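DegQ (Legionella pneumophila, PDB 4YO1) probably acts as a serine-type endopeptidase of the periplasm, its protease domain followed by a PDZ domain in this construct. Local coordinates at residues 249-254 with 260-265. The protein carries 1 engineered substitution. Numbering follows the deposited sequence.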
loop_
_atom_site.group_PDB
_atom_site.type_symbol
_atom_site.label_atom_id
_atom_site.label_comp_id
_atom_site.label_asym_id
_atom_site.label_seq_id
_atom_site.Cartn_x
_atom_site.Cartn_y
_atom_site.Cartn_z
ATOM N N PHE A 249 39.458 -0.167 -4.130
ATOM C CA PHE A 249 40.248 0.967 -3.670
ATOM C C PHE A 249 40.151 1.289 -2.177
ATOM O O PHE A 249 40.971 2.046 -1.653
ATOM C CB PHE A 249 39.867 2.202 -4.459
ATOM C CG PHE A 249 40.117 2.085 -5.934
ATOM C CD1 PHE A 249 41.409 2.193 -6.446
ATOM C CD2 PHE A 249 39.058 1.875 -6.818
ATOM C CE1 PHE A 249 41.638 2.097 -7.816
ATOM C CE2 PHE A 249 39.277 1.776 -8.182
ATOM C CZ PHE A 249 40.565 1.889 -8.685
ATOM N N GLY A 250 39.150 0.740 -1.495
ATOM C CA GLY A 250 38.950 1.030 -0.087
ATOM C C GLY A 250 38.238 2.345 0.131
ATOM O O GLY A 250 38.137 2.830 1.249
ATOM N N SER A 251 37.734 2.923 -0.949
ATOM C CA SER A 251 37.064 4.213 -0.887
ATOM C C SER A 251 36.249 4.468 -2.152
ATOM O O SER A 251 36.184 3.621 -3.042
ATOM C CB SER A 251 38.095 5.324 -0.702
ATOM O OG SER A 251 39.221 5.110 -1.538
ATOM N N ILE A 252 35.612 5.631 -2.221
ATOM C CA ILE A 252 34.872 6.013 -3.413
ATOM C C ILE A 252 34.677 7.516 -3.486
ATOM O O ILE A 252 34.204 8.137 -2.544
ATOM C CB ILE A 252 33.504 5.295 -3.525
ATOM C CG1 ILE A 252 32.730 5.848 -4.726
ATOM C CG2 ILE A 252 32.696 5.434 -2.239
ATOM C CD1 ILE A 252 31.340 5.331 -4.856
ATOM N N HIS A 253 35.044 8.089 -4.623
ATOM C CA HIS A 253 35.025 9.528 -4.790
ATOM C C HIS A 253 34.433 9.886 -6.141
ATOM O O HIS A 253 34.972 9.521 -7.181
ATOM C CB HIS A 253 36.449 10.078 -4.657
ATOM C CG HIS A 253 37.126 9.696 -3.377
ATOM N ND1 HIS A 253 37.233 10.563 -2.307
ATOM C CD2 HIS A 253 37.723 8.546 -2.987
ATOM C CE1 HIS A 253 37.871 9.958 -1.319
ATOM N NE2 HIS A 253 38.179 8.736 -1.704
ATOM N N ARG A 254 33.324 10.614 -6.115
ATOM C CA ARG A 254 32.581 10.954 -7.325
ATOM C C ARG A 254 32.968 12.344 -7.802
ATOM O O ARG A 254 32.826 13.316 -7.068
ATOM C CB ARG A 254 31.079 10.889 -7.038
ATOM C CG ARG A 254 30.183 11.080 -8.240
ATOM C CD ARG A 254 28.768 10.557 -7.957
ATOM N NE ARG A 254 27.825 10.912 -9.019
ATOM C CZ ARG A 254 26.753 10.194 -9.340
ATOM N NH1 ARG A 254 26.487 9.065 -8.697
ATOM N NH2 ARG A 254 25.951 10.596 -10.314
ATOM N N PHE A 260 33.887 8.469 -11.761
ATOM C CA PHE A 260 34.426 8.161 -10.449
ATOM C C PHE A 260 35.928 8.377 -10.517
ATOM O O PHE A 260 36.585 7.917 -11.461
ATOM C CB PHE A 260 34.128 6.704 -10.063
ATOM C CG PHE A 260 32.679 6.430 -9.741
ATOM C CD1 PHE A 260 31.656 6.980 -10.501
ATOM C CD2 PHE A 260 32.342 5.592 -8.695
ATOM C CE1 PHE A 260 30.332 6.721 -10.215
ATOM C CE2 PHE A 260 31.011 5.324 -8.405
ATOM C CZ PHE A 260 30.011 5.888 -9.165
ATOM N N VAL A 261 36.477 9.080 -9.529
ATOM C CA VAL A 261 37.922 9.283 -9.493
ATOM C C VAL A 261 38.593 8.686 -8.258
ATOM O O VAL A 261 37.941 8.373 -7.258
ATOM C CB VAL A 261 38.315 10.763 -9.674
ATOM C CG1 VAL A 261 38.100 11.190 -11.110
ATOM C CG2 VAL A 261 37.532 11.649 -8.723
ATOM N N GLN A 262 39.903 8.511 -8.354
ATOM C CA GLN A 262 40.674 7.906 -7.291
ATOM C C GLN A 262 42.014 8.630 -7.164
ATOM O O GLN A 262 42.455 9.306 -8.087
ATOM C CB GLN A 262 40.886 6.422 -7.589
ATOM C CG GLN A 262 41.088 5.552 -6.363
ATOM C CD GLN A 262 39.833 5.428 -5.528
ATOM O OE1 GLN A 262 39.894 5.174 -4.326
ATOM N NE2 GLN A 262 38.682 5.617 -6.164
ATOM N N HIS A 263 42.649 8.505 -6.007
ATOM C CA HIS A 263 43.966 9.087 -5.789
ATOM C C HIS A 263 44.966 8.301 -6.628
ATOM O O HIS A 263 45.079 7.081 -6.485
ATOM C CB HIS A 263 44.333 9.012 -4.300
ATOM C CG HIS A 263 45.519 9.843 -3.911
ATOM N ND1 HIS A 263 46.731 9.781 -4.575
ATOM C CD2 HIS A 263 45.693 10.739 -2.911
ATOM C CE1 HIS A 263 47.585 10.611 -4.011
ATOM N NE2 HIS A 263 46.980 11.206 -2.995
ATOM N N LEU A 264 45.672 8.991 -7.518
ATOM C CA LEU A 264 46.722 8.351 -8.303
ATOM C C LEU A 264 47.961 8.226 -7.426
ATOM O O LEU A 264 48.856 9.075 -7.466
ATOM C CB LEU A 264 47.023 9.138 -9.587
ATOM C CG LEU A 264 47.841 8.507 -10.725
ATOM C CD1 LEU A 264 49.301 8.892 -10.607
ATOM C CD2 LEU A 264 47.698 6.985 -10.795
ATOM N N THR A 265 47.979 7.170 -6.615
ATOM C CA THR A 265 49.089 6.871 -5.731
ATOM C C THR A 265 50.310 6.527 -6.558
ATOM O O THR A 265 50.180 6.100 -7.714
ATOM C CB THR A 265 48.767 5.660 -4.857
ATOM O OG1 THR A 265 48.789 4.474 -5.656
ATOM C CG2 THR A 265 47.404 5.809 -4.219
#
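Q262 carries the side-chain hydrogen bond of the contact: its OE1 accepts from S251 OG at 2.9 Å. The C=O...donor angle of 161° places the hydroxyl nearly in line with the amide carbonyl.

The same amide stacks on the F249 side chain, its plane 20° from that of the ring, and Q262 CG sits over one ring face, 3.8 Å from the centroid of F249, a CH-pi contact offset toward the rim. Two torsions explain this placement: CG of Q262 leaves anti to the backbone N (chi1 -153°), and the bend at chi2 (69°) then turns the amide over the CB-CG end of F249. Q245 of helix 236-249 and S284 of strand 281-286, the neighbour in the sheet, also touch Q262.

The apolar contact is I252 with F260: CD1 of I252 approaches CE2 of F260 at 3.6 Å, obliquely to the ring. V242 of the helix packs on I252 as well.

Backbone pairing adds one cross-strand bond, from V261 N to H253 O at 2.8 Å, while R254 and F260 form an antiparallel non-hydrogen-bonded pair.

The weakly bonded strand 253-254 and strand 259-263, joined by residues 255-258, form a beta hairpin at an end of the PDZ sheet. A short link beginning with G250, of positive phi, joins it to helix 236-249, which follows the protease barrels, consistent with a connection between the two domains.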